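Local coordinates for protein hypoxanthine-guanine phosphoribosyltransferase (HGPRT) (PDB 5IPF) that probably catalyses the transfer of a phosphoribosyl group to hypoxanthine or guanine in purine salvage, and is captured here with its nucleotide product IMP, at residues V76-Y79 with E80-A84; L68-M71 with S72-I75; D102-D105 with G106-T110; I59-G62 with M63-R67. One frame throughout, in Å; residues are numbered along the deposited sequence.

Contact 1: V76-Y79 with E80-A84; sequences VDYY and EACNA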
ATOM      1  N   VAL A  76     -20.303  -2.915  -2.400  1.00 54.23           N
ATOM      2  CA  VAL A  76     -20.404  -4.362  -2.236  1.00 38.91           C
ATOM      3  C   VAL A  76     -21.700  -4.733  -1.529  1.00 41.04           C
ATOM      4  O   VAL A  76     -22.465  -5.578  -2.011  1.00 55.93           O
ATOM      5  CB  VAL A  76     -19.174  -4.914  -1.495  1.00 51.95           C
ATOM      6  CG1 VAL A  76     -19.460  -6.316  -0.974  1.00 40.00           C
ATOM      7  CG2 VAL A  76     -17.984  -4.943  -2.426  1.00 36.89           C
ATOM      8  N   ASP A  77     -21.982  -4.102  -0.384  1.00 41.27           N
ATOM      9  CA  ASP A  77     -23.189  -4.504   0.333  1.00 61.77           C
ATOM     10  C   ASP A  77     -24.465  -4.014  -0.348  1.00 55.45           C
ATOM     11  O   ASP A  77     -25.536  -4.579  -0.094  1.00 57.46           O
ATOM     12  CB  ASP A  77     -23.145  -4.056   1.800  1.00 60.63           C
ATOM     13  CG  ASP A  77     -22.829  -2.591   1.969  1.00 61.28           C
ATOM     14  OD1 ASP A  77     -23.309  -1.773   1.160  1.00 67.66           O
ATOM     15  OD2 ASP A  77     -22.103  -2.255   2.930  1.00 66.90           O
ATOM     16  N   TYR A  78     -24.384  -3.004  -1.222  1.00 43.80           N
ATOM     17  CA  TYR A  78     -25.532  -2.712  -2.075  1.00 45.34           C
ATOM     18  C   TYR A  78     -25.795  -3.866  -3.035  1.00 47.54           C
ATOM     19  O   TYR A  78     -26.902  -4.415  -3.083  1.00 55.48           O
ATOM     20  CB  TYR A  78     -25.327  -1.415  -2.859  1.00 47.75           C
ATOM     21  CG  TYR A  78     -26.423  -1.204  -3.886  1.00 50.21           C
ATOM     22  CD1 TYR A  78     -27.646  -0.659  -3.520  1.00 53.19           C
ATOM     23  CD2 TYR A  78     -26.246  -1.578  -5.214  1.00 45.68           C
ATOM     24  CE1 TYR A  78     -28.659  -0.479  -4.448  1.00 60.51           C
ATOM     25  CE2 TYR A  78     -27.252  -1.405  -6.147  1.00 60.35           C
ATOM     26  CZ  TYR A  78     -28.456  -0.854  -5.761  1.00 64.27           C
ATOM     27  OH  TYR A  78     -29.458  -0.678  -6.690  1.00 52.03           O
ATOM     28  N   TYR A  79     -24.780  -4.243  -3.819  1.00 44.93           N
ATOM     29  CA  TYR A  79     -24.960  -5.315  -4.793  1.00 46.17           C
ATOM     30  C   TYR A  79     -25.171  -6.678  -4.149  1.00 47.82           C
ATOM     31  O   TYR A  79     -25.520  -7.626  -4.859  1.00 49.43           O
ATOM     32  CB  TYR A  79     -23.766  -5.370  -5.745  1.00 44.42           C
ATOM     33  CG  TYR A  79     -23.791  -4.292  -6.803  1.00 43.82           C
ATOM     34  CD1 TYR A  79     -24.499  -4.471  -7.985  1.00 45.54           C
ATOM     35  CD2 TYR A  79     -23.116  -3.094  -6.619  1.00 41.83           C
ATOM     36  CE1 TYR A  79     -24.529  -3.488  -8.955  1.00 50.98           C
ATOM     37  CE2 TYR A  79     -23.140  -2.104  -7.583  1.00 41.56           C
ATOM     38  CZ  TYR A  79     -23.845  -2.307  -8.749  1.00 45.39           C
ATOM     39  OH  TYR A  79     -23.872  -1.325  -9.712  1.00 43.40           O
ATOM     40  N   GLU A  80     -24.967  -6.803  -2.837  1.00 54.63           N
ATOM     41  CA  GLU A  80     -25.287  -8.037  -2.134  1.00 61.11           C
ATOM     42  C   GLU A  80     -26.652  -7.999  -1.463  1.00 72.61           C
ATOM     43  O   GLU A  80     -27.256  -9.060  -1.261  1.00 81.12           O
ATOM     44  CB  GLU A  80     -24.220  -8.350  -1.078  1.00 64.04           C
ATOM     45  CG  GLU A  80     -24.290  -9.773  -0.554  1.00 77.52           C
ATOM     46  CD  GLU A  80     -23.778  -9.902   0.862  1.00 83.20           C
ATOM     47  OE1 GLU A  80     -23.276  -8.897   1.408  1.00 85.11           O
ATOM     48  OE2 GLU A  80     -23.885 -11.009   1.432  1.00 86.80           O
ATOM     49  N   ALA A  81     -27.153  -6.808  -1.121  1.00 61.39           N
ATOM     50  CA  ALA A  81     -28.485  -6.712  -0.534  1.00 70.79           C
ATOM     51  C   ALA A  81     -29.569  -7.144  -1.513  1.00 81.58           C
ATOM     52  O   ALA A  81     -30.608  -7.671  -1.096  1.00 90.57           O
ATOM     53  CB  ALA A  81     -28.744  -5.285  -0.051  1.00 54.76           C
ATOM     54  N   CYS A  82     -29.352  -6.932  -2.811  1.00 75.36           N
ATOM     55  CA  CYS A  82     -30.306  -7.327  -3.838  1.00 73.62           C
ATOM     56  C   CYS A  82     -29.861  -8.568  -4.603  1.00 72.36           C
ATOM     57  O   CYS A  82     -30.487  -8.920  -5.608  1.00 64.77           O
ATOM     58  CB  CYS A  82     -30.547  -6.168  -4.807  1.00 72.14           C
ATOM     59  SG  CYS A  82     -29.045  -5.429  -5.485  1.00 73.95           S
ATOM     60  N   ASN A  83     -28.795  -9.230  -4.148  1.00 74.50           N
ATOM     61  CA  ASN A  83     -28.323 -10.489  -4.726  1.00 76.52           C
ATOM     62  C   ASN A  83     -28.078 -10.360  -6.227  1.00 72.56           C
ATOM     63  O   ASN A  83     -28.600 -11.130  -7.037  1.00 64.38           O
ATOM     64  CB  ASN A  83     -29.301 -11.626  -4.427  1.00 75.93           C
ATOM     65  CG  ASN A  83     -29.245 -12.073  -2.984  1.00 87.25           C
ATOM     66  OD1 ASN A  83     -29.959 -11.549  -2.130  1.00 98.09           O
ATOM     67  ND2 ASN A  83     -28.389 -13.046  -2.703  1.00 86.93           N
ATOM     68  N   ALA A  84     -27.273  -9.369  -6.596  1.00 69.93           N
ATOM     69  CA  ALA A  84     -26.900  -9.203  -7.992  1.00 68.63           C
ATOM     70  C   ALA A  84     -26.120 -10.419  -8.470  1.00 66.02           C
ATOM     71  O   ALA A  84     -25.134 -10.824  -7.847  1.00 53.27           O
ATOM     72  CB  ALA A  84     -26.070  -7.932  -8.173  1.00 51.54           C
TER
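Tyr-79 and Ala-84 meet where helix 61-81 runs out, and most of what happens between 76-79 and 80-84 concerns how the last carbonyls find donors. Ala-81 N bonds to Asp-77 O at 2.9 Å and has a weaker bond to Tyr-78 O. The bond from Glu-80 N to Val-76 O is also weak, and the backbone leaves helical geometry at Cys-82. The chain then closes with a Schellman motif: Ala-84 N reaches back to Tyr-79 O at 3.0 Å and 158°, while Asn-83 N makes a weak bond to Glu-80 O. Asn-83 occupies the C-prime position with a positive phi of 54°, a conformation that asparagine tolerates better than most residues with a side chain. Ala-84 suits the following place because its small CB fits at the edge of the Tyr-79 ring, 3.8 Å from CD1. That ring is carried beside its own backbone N (chi1 -77°) and packs inward on Leu-156 and Lys-184 of the sheet. Near the surface, Cys-82 SG lies 4.7 Å from the centroid of the Tyr-78 ring, a sulfur-aromatic contact one turn along. On another side, Val-76 packs against helix 97-112. The chemistry implies a helix end held chiefly by main-chain bonds: Tyr-79 O, left without an ordinary helical donor, is satisfied by Ala-84 N as the chain turns away toward strand 87-92.

Contact 2: L68-M71 with S72-I75; sequences LEKM and SMNI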
ATOM      1  N   LEU A  68     -11.850   5.250  -0.880  1.00 28.07           N
ATOM      2  CA  LEU A  68     -12.267   4.124  -1.705  1.00 36.27           C
ATOM      3  C   LEU A  68     -12.460   2.848  -0.902  1.00 40.60           C
ATOM      4  O   LEU A  68     -13.124   1.927  -1.386  1.00 40.88           O
ATOM      5  CB  LEU A  68     -11.258   3.881  -2.827  1.00 28.24           C
ATOM      6  CG  LEU A  68     -11.154   4.999  -3.864  1.00 28.15           C
ATOM      7  CD1 LEU A  68     -10.459   4.501  -5.118  1.00 28.62           C
ATOM      8  CD2 LEU A  68     -12.526   5.569  -4.189  1.00 33.51           C
ATOM      9  N   GLU A  69     -11.891   2.762   0.302  1.00 29.01           N
ATOM     10  CA  GLU A  69     -12.235   1.651   1.187  1.00 30.75           C
ATOM     11  C   GLU A  69     -13.731   1.660   1.508  1.00 39.57           C
ATOM     12  O   GLU A  69     -14.460   0.699   1.211  1.00 45.24           O
ATOM     13  CB  GLU A  69     -11.394   1.729   2.465  1.00 30.27           C
ATOM     14  CG  GLU A  69     -11.413   0.467   3.320  1.00 37.84           C
ATOM     15  CD  GLU A  69     -10.532   0.579   4.554  1.00 53.42           C
ATOM     16  OE1 GLU A  69      -9.533   1.330   4.511  1.00 61.42           O
ATOM     17  OE2 GLU A  69     -10.839  -0.080   5.571  1.00 67.31           O
ATOM     18  N   LYS A  70     -14.209   2.763   2.094  1.00 40.67           N
ATOM     19  CA  LYS A  70     -15.620   2.871   2.454  1.00 43.84           C
ATOM     20  C   LYS A  70     -16.514   2.790   1.223  1.00 38.24           C
ATOM     21  O   LYS A  70     -17.586   2.171   1.264  1.00 32.97           O
ATOM     22  CB  LYS A  70     -15.867   4.177   3.207  1.00 42.72           C
ATOM     23  CG  LYS A  70     -17.190   4.218   3.949  1.00 47.84           C
ATOM     24  CD  LYS A  70     -17.236   3.139   5.018  1.00 35.03           C
ATOM     25  CE  LYS A  70     -18.328   3.410   6.035  1.00 37.11           C
ATOM     26  NZ  LYS A  70     -18.251   2.466   7.184  1.00 64.90           N
ATOM     27  N   MET A  71     -16.094   3.410   0.117  1.00 35.75           N
ATOM     28  CA  MET A  71     -16.860   3.291  -1.120  1.00 39.74           C
ATOM     29  C   MET A  71     -16.999   1.833  -1.540  1.00 39.34           C
ATOM     30  O   MET A  71     -18.093   1.377  -1.895  1.00 46.91           O
ATOM     31  CB  MET A  71     -16.208   4.109  -2.233  1.00 38.58           C
ATOM     32  CG  MET A  71     -16.470   5.600  -2.148  1.00 49.55           C
ATOM     33  SD  MET A  71     -16.056   6.429  -3.693  1.00 50.22           S
ATOM     34  CE  MET A  71     -17.116   5.549  -4.838  1.00 42.99           C
ATOM     35  N   SER A  72     -15.894   1.082  -1.501  1.00 46.42           N
ATOM     36  CA  SER A  72     -15.944  -0.336  -1.843  1.00 34.81           C
ATOM     37  C   SER A  72     -16.935  -1.078  -0.961  1.00 38.63           C
ATOM     38  O   SER A  72     -17.713  -1.909  -1.449  1.00 41.73           O
ATOM     39  CB  SER A  72     -14.553  -0.959  -1.723  1.00 38.20           C
ATOM     40  OG  SER A  72     -13.652  -0.392  -2.658  1.00 50.85           O
ATOM     41  N   MET A  73     -16.931  -0.788   0.343  1.00 37.39           N
ATOM     42  CA  MET A  73     -17.888  -1.439   1.235  1.00 39.71           C
ATOM     43  C   MET A  73     -19.326  -1.124   0.833  1.00 43.13           C
ATOM     44  O   MET A  73     -20.164  -2.030   0.716  1.00 40.72           O
ATOM     45  CB  MET A  73     -17.616  -1.025   2.680  1.00 43.82           C
ATOM     46  CG  MET A  73     -16.242  -1.446   3.171  1.00 48.07           C
ATOM     47  SD  MET A  73     -15.895  -0.973   4.872  1.00 74.15           S
ATOM     48  CE  MET A  73     -14.300  -1.757   5.105  1.00 85.17           C
ATOM     49  N   ASN A  74     -19.624   0.159   0.591  1.00 47.98           N
ATOM     50  CA  ASN A  74     -20.980   0.560   0.217  1.00 41.33           C
ATOM     51  C   ASN A  74     -21.437  -0.136  -1.062  1.00 41.52           C
ATOM     52  O   ASN A  74     -22.552  -0.672  -1.131  1.00 39.38           O
ATOM     53  CB  ASN A  74     -21.048   2.078   0.048  1.00 36.38           C
ATOM     54  CG  ASN A  74     -20.795   2.823   1.343  1.00 36.41           C
ATOM     55  OD1 ASN A  74     -21.062   2.256   2.422  1.00 37.66           O
ATOM     56  ND2 ASN A  74     -20.334   3.981   1.278  1.00 58.57           N
ATOM     57  N   ILE A  75     -20.590  -0.131  -2.092  1.00 36.18           N
ATOM     58  CA  ILE A  75     -20.954  -0.767  -3.357  1.00 36.87           C
ATOM     59  C   ILE A  75     -21.192  -2.260  -3.152  1.00 51.08           C
ATOM     60  O   ILE A  75     -22.177  -2.828  -3.648  1.00 43.04           O
ATOM     61  CB  ILE A  75     -19.869  -0.504  -4.416  1.00 35.50           C
ATOM     62  CG1 ILE A  75     -19.701   0.998  -4.646  1.00 34.61           C
ATOM     63  CG2 ILE A  75     -20.213  -1.199  -5.717  1.00 36.56           C
ATOM     64  CD1 ILE A  75     -18.559   1.344  -5.579  1.00 33.52           C
TER
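Ser-72 turns its hydroxyl back onto the carbonyl of Leu-68, one helical turn earlier, and donates through OG to Leu-68 O at 2.7 Å. The same oxygen accepts Ser-72 N at 2.9 Å, so two donors from one residue grip it: the hydroxyl lies nearer the carbonyl plane, and the amide comes from above it. A chi1 of -64°, with OG beside the backbone N, makes this double use possible. Serine suits the place because its polar group can be satisfied inside the helix while the residue is buried against Leu-107 of helix 97-112. Farther round, Glu-69 and Met-73 run side by side in the same direction, and Met-73 CE comes 3.9 Å from Glu-69 OE2. Both chains are extended beyond CG, which carries them outward together. Lys-70 and Asn-74 instead cross at a slant, CG to ND2 at 4.1 Å. Behind these pairs stand regular backbone bonds, such as Ile-75 N to Met-71 O at 2.9 Å, which keep the spacing of one turn. In the next shell, Glu-69 OE2 forms a salt bridge with Arg-112 of the third subunit, Met-73 packs on Cys-45 of the second subunit and Ala-113 of the third, and Met-71 and Ile-75 rest on Phe-203. The arrangement is that of an amphipathic alpha-helix in a phosphoribosyltransferase domain, its apolar side divided between strand 203-208 and helix 97-112 and a mixed face turned to other subunits.

Contact 3: D102-D105 with G106-T110; sequences DLVD and GLERT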
ATOM      1  N   ASP A 102      -7.640   1.393  -8.178  1.00 32.09           N
ATOM      2  CA  ASP A 102      -7.754   1.413  -6.723  1.00 36.96           C
ATOM      3  C   ASP A 102      -9.133   0.956  -6.262  1.00 41.39           C
ATOM      4  O   ASP A 102      -9.252   0.288  -5.224  1.00 30.38           O
ATOM      5  CB  ASP A 102      -7.440   2.811  -6.192  1.00 43.32           C
ATOM      6  CG  ASP A 102      -6.004   3.227  -6.465  1.00 52.53           C
ATOM      7  OD1 ASP A 102      -5.113   2.352  -6.430  1.00 59.28           O
ATOM      8  OD2 ASP A 102      -5.763   4.427  -6.717  1.00 52.57           O
ATOM      9  N   LEU A 103     -10.182   1.289  -7.022  1.00 37.37           N
ATOM     10  CA  LEU A 103     -11.523   0.837  -6.662  1.00 40.58           C
ATOM     11  C   LEU A 103     -11.631  -0.680  -6.727  1.00 44.72           C
ATOM     12  O   LEU A 103     -12.223  -1.305  -5.840  1.00 31.55           O
ATOM     13  CB  LEU A 103     -12.564   1.481  -7.577  1.00 48.62           C
ATOM     14  CG  LEU A 103     -13.999   0.984  -7.370  1.00 31.52           C
ATOM     15  CD1 LEU A 103     -14.534   1.425  -6.014  1.00 30.85           C
ATOM     16  CD2 LEU A 103     -14.910   1.451  -8.497  1.00 32.43           C
ATOM     17  N   VAL A 104     -11.075  -1.291  -7.775  1.00 38.43           N
ATOM     18  CA  VAL A 104     -11.093  -2.747  -7.892  1.00 36.96           C
ATOM     19  C   VAL A 104     -10.269  -3.377  -6.777  1.00 41.05           C
ATOM     20  O   VAL A 104     -10.634  -4.427  -6.231  1.00 41.79           O
ATOM     21  CB  VAL A 104     -10.599  -3.174  -9.288  1.00 40.41           C
ATOM     22  CG1 VAL A 104     -10.184  -4.635  -9.295  1.00 36.34           C
ATOM     23  CG2 VAL A 104     -11.682  -2.930 -10.329  1.00 46.42           C
ATOM     24  N   ASP A 105      -9.150  -2.742  -6.414  1.00 32.96           N
ATOM     25  CA  ASP A 105      -8.371  -3.186  -5.261  1.00 32.99           C
ATOM     26  C   ASP A 105      -9.239  -3.256  -4.010  1.00 32.43           C
ATOM     27  O   ASP A 105      -9.320  -4.296  -3.341  1.00 47.57           O
ATOM     28  CB  ASP A 105      -7.186  -2.237  -5.048  1.00 46.12           C
ATOM     29  CG  ASP A 105      -5.936  -2.948  -4.551  1.00 58.28           C
ATOM     30  OD1 ASP A 105      -5.816  -3.177  -3.327  1.00 65.04           O
ATOM     31  OD2 ASP A 105      -5.061  -3.259  -5.385  1.00 66.46           O
ATOM     32  N   GLY A 106      -9.908  -2.148  -3.685  1.00 36.81           N
ATOM     33  CA  GLY A 106     -10.749  -2.129  -2.499  1.00 35.94           C
ATOM     34  C   GLY A 106     -11.906  -3.109  -2.574  1.00 42.30           C
ATOM     35  O   GLY A 106     -12.266  -3.731  -1.572  1.00 43.20           O
ATOM     36  N   LEU A 107     -12.501  -3.259  -3.762  1.00 46.97           N
ATOM     37  CA  LEU A 107     -13.621  -4.183  -3.933  1.00 33.55           C
ATOM     38  C   LEU A 107     -13.188  -5.621  -3.678  1.00 54.12           C
ATOM     39  O   LEU A 107     -13.801  -6.332  -2.872  1.00 35.62           O
ATOM     40  CB  LEU A 107     -14.213  -4.044  -5.340  1.00 33.97           C
ATOM     41  CG  LEU A 107     -15.108  -2.849  -5.683  1.00 47.95           C
ATOM     42  CD1 LEU A 107     -15.595  -2.948  -7.123  1.00 34.46           C
ATOM     43  CD2 LEU A 107     -16.288  -2.761  -4.732  1.00 33.87           C
ATOM     44  N   GLU A 108     -12.131  -6.068  -4.362  1.00 45.22           N
ATOM     45  CA  GLU A 108     -11.637  -7.424  -4.156  1.00 40.93           C
ATOM     46  C   GLU A 108     -11.187  -7.645  -2.718  1.00 36.53           C
ATOM     47  O   GLU A 108     -11.343  -8.751  -2.184  1.00 37.89           O
ATOM     48  CB  GLU A 108     -10.495  -7.719  -5.126  1.00 37.03           C
ATOM     49  CG  GLU A 108     -10.885  -7.608  -6.592  1.00 38.77           C
ATOM     50  CD  GLU A 108      -9.708  -7.804  -7.526  1.00 48.73           C
ATOM     51  OE1 GLU A 108      -8.571  -7.958  -7.033  1.00 58.64           O
ATOM     52  OE2 GLU A 108      -9.922  -7.805  -8.758  1.00 47.31           O
ATOM     53  N   ARG A 109     -10.645  -6.611  -2.068  1.00 35.35           N
ATOM     54  CA  ARG A 109     -10.225  -6.770  -0.677  1.00 38.95           C
ATOM     55  C   ARG A 109     -11.424  -6.953   0.247  1.00 36.24           C
ATOM     56  O   ARG A 109     -11.454  -7.882   1.062  1.00 48.70           O
ATOM     57  CB  ARG A 109      -9.381  -5.576  -0.231  1.00 34.59           C
ATOM     58  CG  ARG A 109      -9.087  -5.574   1.266  1.00 43.99           C
ATOM     59  CD  ARG A 109      -8.035  -4.546   1.647  1.00 46.31           C
ATOM     60  NE  ARG A 109      -6.724  -4.871   1.094  1.00 63.16           N
ATOM     61  CZ  ARG A 109      -6.186  -4.262   0.042  1.00 74.92           C
ATOM     62  NH1 ARG A 109      -6.843  -3.284  -0.571  1.00 79.21           N
ATOM     63  NH2 ARG A 109      -4.987  -4.626  -0.394  1.00 73.24           N
ATOM     64  N   THR A 110     -12.425  -6.076   0.135  1.00 39.76           N
ATOM     65  CA  THR A 110     -13.568  -6.162   1.040  1.00 55.34           C
ATOM     66  C   THR A 110     -14.416  -7.399   0.763  1.00 37.89           C
ATOM     67  O   THR A 110     -15.041  -7.936   1.686  1.00 39.34           O
ATOM     68  CB  THR A 110     -14.419  -4.890   0.953  1.00 57.14           C
ATOM     69  OG1 THR A 110     -15.487  -4.959   1.907  1.00 56.48           O
ATOM     70  CG2 THR A 110     -15.008  -4.717  -0.436  1.00 59.13           C
TER
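Val-104 and Glu-108 touch one turn apart on helix 97-112, the connecting helix of the beta-alpha-beta unit formed with parallel strands 87-92 and 120-125. Glu-108 can be followed outward. Its CB lies 3.5 Å from Val-104 O, and CG passes still closer to that oxygen, because chi1 of -60° sets CG beside the backbone N and folds the chain back along the helix. CD then comes 3.7 Å from Val-104 CG1, the valine branch that also meets OE2. At the tip, OE1 makes a salt bridge with Lys-98 of the fourth subunit, which probably offsets the cost of burying the charge, while the carbon stem packs on valine. On the inner side, Leu-103 and Leu-107 come together, CG to CD1 at 4.3 Å, and both press on Leu-89 of strand 87-92; branched apolar chains fit this face between helix and sheet. Regular main-chain bonds hold the turn, among them Glu-108 N to Val-104 O at 2.9 Å. Asp-105 and Arg-109 provide an intrahelical i to i+4 ion pair on a partly exposed face, where Arg-109 also packs on its counterpart Arg-109 of the third subunit. The carboxylate and guanidinium planes are 31° apart, and Arg-109 NH1 meets Asp-105 OD1 at 2.9 Å, with NH2 adding a weak bond to the same oxygen.

Contact 4: I59-G62 with M63-R67; sequences IPNG and MIKDR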
ATOM      1  N   ILE A  59      -6.739  16.853  -3.251  1.00 34.72           N
ATOM      2  CA  ILE A  59      -6.942  15.571  -2.579  1.00 31.28           C
ATOM      3  C   ILE A  59      -5.681  14.726  -2.721  1.00 30.79           C
ATOM      4  O   ILE A  59      -5.338  14.310  -3.838  1.00 31.10           O
ATOM      5  CB  ILE A  59      -8.165  14.828  -3.139  1.00 31.56           C
ATOM      6  CG1 ILE A  59      -9.363  15.770  -3.254  1.00 32.66           C
ATOM      7  CG2 ILE A  59      -8.526  13.657  -2.243  1.00 30.68           C
ATOM      8  CD1 ILE A  59     -10.630  15.091  -3.716  1.00 30.25           C
ATOM      9  N   PRO A  60      -4.958  14.460  -1.635  1.00 30.83           N
ATOM     10  CA  PRO A  60      -3.800  13.564  -1.723  1.00 31.16           C
ATOM     11  C   PRO A  60      -4.219  12.147  -2.086  1.00 30.38           C
ATOM     12  O   PRO A  60      -5.348  11.721  -1.832  1.00 29.52           O
ATOM     13  CB  PRO A  60      -3.192  13.625  -0.317  1.00 31.54           C
ATOM     14  CG  PRO A  60      -3.662  14.931   0.236  1.00 36.27           C
ATOM     15  CD  PRO A  60      -5.041  15.127  -0.325  1.00 31.08           C
ATOM     16  N   ASN A  61      -3.276  11.414  -2.682  1.00 30.98           N
ATOM     17  CA  ASN A  61      -3.563  10.077  -3.199  1.00 31.38           C
ATOM     18  C   ASN A  61      -4.050   9.143  -2.092  1.00 29.85           C
ATOM     19  O   ASN A  61      -5.083   8.468  -2.232  1.00 42.31           O
ATOM     20  CB  ASN A  61      -2.305   9.530  -3.879  1.00 31.85           C
ATOM     21  CG  ASN A  61      -2.494   8.136  -4.427  1.00 42.49           C
ATOM     22  OD1 ASN A  61      -2.350   7.152  -3.704  1.00 39.78           O
ATOM     23  ND2 ASN A  61      -2.804   8.042  -5.715  1.00 49.36           N
ATOM     24  N   GLY A  62      -3.323   9.101  -0.974  1.00 30.28           N
ATOM     25  CA  GLY A  62      -3.705   8.222   0.117  1.00 35.80           C
ATOM     26  C   GLY A  62      -5.077   8.524   0.683  1.00 29.20           C
ATOM     27  O   GLY A  62      -5.785   7.613   1.121  1.00 35.19           O
ATOM     28  N   MET A  63      -5.472   9.799   0.685  1.00 29.11           N
ATOM     29  CA  MET A  63      -6.826  10.144   1.105  1.00 39.11           C
ATOM     30  C   MET A  63      -7.858   9.585   0.132  1.00 28.13           C
ATOM     31  O   MET A  63      -8.934   9.132   0.548  1.00 28.00           O
ATOM     32  CB  MET A  63      -6.962  11.660   1.231  1.00 41.39           C
ATOM     33  CG  MET A  63      -8.297  12.111   1.786  1.00 47.60           C
ATOM     34  SD  MET A  63      -8.397  13.897   1.984  1.00 45.20           S
ATOM     35  CE  MET A  63     -10.142  14.082   2.342  1.00 61.11           C
ATOM     36  N   ILE A  64      -7.545   9.605  -1.167  1.00 28.10           N
ATOM     37  CA  ILE A  64      -8.422   8.985  -2.157  1.00 27.87           C
ATOM     38  C   ILE A  64      -8.620   7.513  -1.835  1.00 27.73           C
ATOM     39  O   ILE A  64      -9.751   7.018  -1.785  1.00 38.30           O
ATOM     40  CB  ILE A  64      -7.858   9.166  -3.577  1.00 28.29           C
ATOM     41  CG1 ILE A  64      -7.612  10.641  -3.886  1.00 28.73           C
ATOM     42  CG2 ILE A  64      -8.801   8.545  -4.602  1.00 29.70           C
ATOM     43  CD1 ILE A  64      -7.025  10.874  -5.259  1.00 31.02           C
ATOM     44  N   LYS A  65      -7.517   6.788  -1.609  1.00 28.01           N
ATOM     45  CA  LYS A  65      -7.633   5.358  -1.320  1.00 40.86           C
ATOM     46  C   LYS A  65      -8.416   5.110  -0.032  1.00 37.73           C
ATOM     47  O   LYS A  65      -9.279   4.217   0.021  1.00 47.99           O
ATOM     48  CB  LYS A  65      -6.241   4.729  -1.248  1.00 28.81           C
ATOM     49  CG  LYS A  65      -5.472   4.806  -2.562  1.00 29.90           C
ATOM     50  CD  LYS A  65      -4.131   4.094  -2.481  1.00 56.72           C
ATOM     51  CE  LYS A  65      -3.408   4.131  -3.821  1.00 71.38           C
ATOM     52  NZ  LYS A  65      -2.068   3.482  -3.760  1.00 79.92           N
ATOM     53  N   ASP A  66      -8.136   5.899   1.013  1.00 28.31           N
ATOM     54  CA  ASP A  66      -8.908   5.817   2.251  1.00 28.70           C
ATOM     55  C   ASP A  66     -10.401   5.957   1.989  1.00 35.47           C
ATOM     56  O   ASP A  66     -11.212   5.219   2.562  1.00 29.11           O
ATOM     57  CB  ASP A  66      -8.446   6.896   3.233  1.00 39.73           C
ATOM     58  CG  ASP A  66      -7.157   6.531   3.939  1.00 55.56           C
ATOM     59  OD1 ASP A  66      -6.889   5.322   4.105  1.00 54.92           O
ATOM     60  OD2 ASP A  66      -6.418   7.456   4.334  1.00 68.59           O
ATOM     61  N   ARG A  67     -10.786   6.906   1.130  1.00 29.34           N
ATOM     62  CA  ARG A  67     -12.191   7.028   0.757  1.00 28.35           C
ATOM     63  C   ARG A  67     -12.678   5.783   0.024  1.00 32.61           C
ATOM     64  O   ARG A  67     -13.789   5.293   0.273  1.00 29.89           O
ATOM     65  CB  ARG A  67     -12.393   8.269  -0.110  1.00 28.19           C
ATOM     66  CG  ARG A  67     -13.803   8.423  -0.654  1.00 33.22           C
ATOM     67  CD  ARG A  67     -14.717   9.079   0.361  1.00 29.48           C
ATOM     68  NE  ARG A  67     -16.102   9.110  -0.097  1.00 36.55           N
ATOM     69  CZ  ARG A  67     -17.098   8.458   0.491  1.00 37.83           C
ATOM     70  NH1 ARG A  67     -16.869   7.729   1.574  1.00 38.94           N
ATOM     71  NH2 ARG A  67     -18.326   8.545   0.002  1.00 35.71           N
TER
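Ile-59 and Ile-64 cross at about a right angle, Ile-59 CG2 resting 3.6 Å from Ile-64 CG1. The pair joins the end of strand 54-59 to the first turn of helix 61-81; beta-branching suits Ile-59 in the strand, while at Ile-64 it is the apolar bulk that fits the buried place. Met-63 approaches the same CG2 from its extended chain, SD 4.2 Å away; with CG anti to the backbone N (chi1 -175°), its end runs on past Pro-60 CD to Phe-39 of the second subunit. Proline has no N-H, and none is needed at the N-cap position, where the residue enters the helix through its carbonyl: Pro-60 O accepts Ile-64 N at 3.1 Å. Along another flank, Asn-61 and Lys-65 lie obliquely across each other. The lysine is stretched straight, so that CE passes 3.2 Å from Asn-61 OD1. One turn on from Gly-62, Asp-66 N bonds to Gly-62 O at 2.9 Å. The carboxylate is spent on the interface: Asp-66 OD2 accepts from Gly-62 N of the second subunit, and Gly-62 N here donates to Asp-66 OD2 of that subunit, a reciprocal pair. Glycine carries no side chain that could crowd this approach. Around the turn, Ile-59 pairs by backbone with Ile-230 in the antiparallel sheet and packs on Phe-206 and Val-208; Ile-64 also touches Ile-230, and Arg-67 reaches the carbonyls of Val-204 and Gly-205 on strand 203-208.

Overall arrangement
Contacts 4, 2 and 1 follow one another along helix 61-81, from its start after strand 54-59 to its end before strand 87-92, with contact 4 centred about 13 Å from contact 2 and contact 2 about 12 Å from contact 1. Contact 3 comes later, on helix 97-112, whose packing against the first helix brings its centre within about 8 Å of contact 2. It also touches contact 1 through Val-76, Leu-107 and Thr-110, and contact 4 through Asp-102 and Lys-65. The two helices thus pack together within the phosphoribosyltransferase domain, while contacts 2, 3 and 4 also meet other subunits, tying this helical layer to the four-chain assembly.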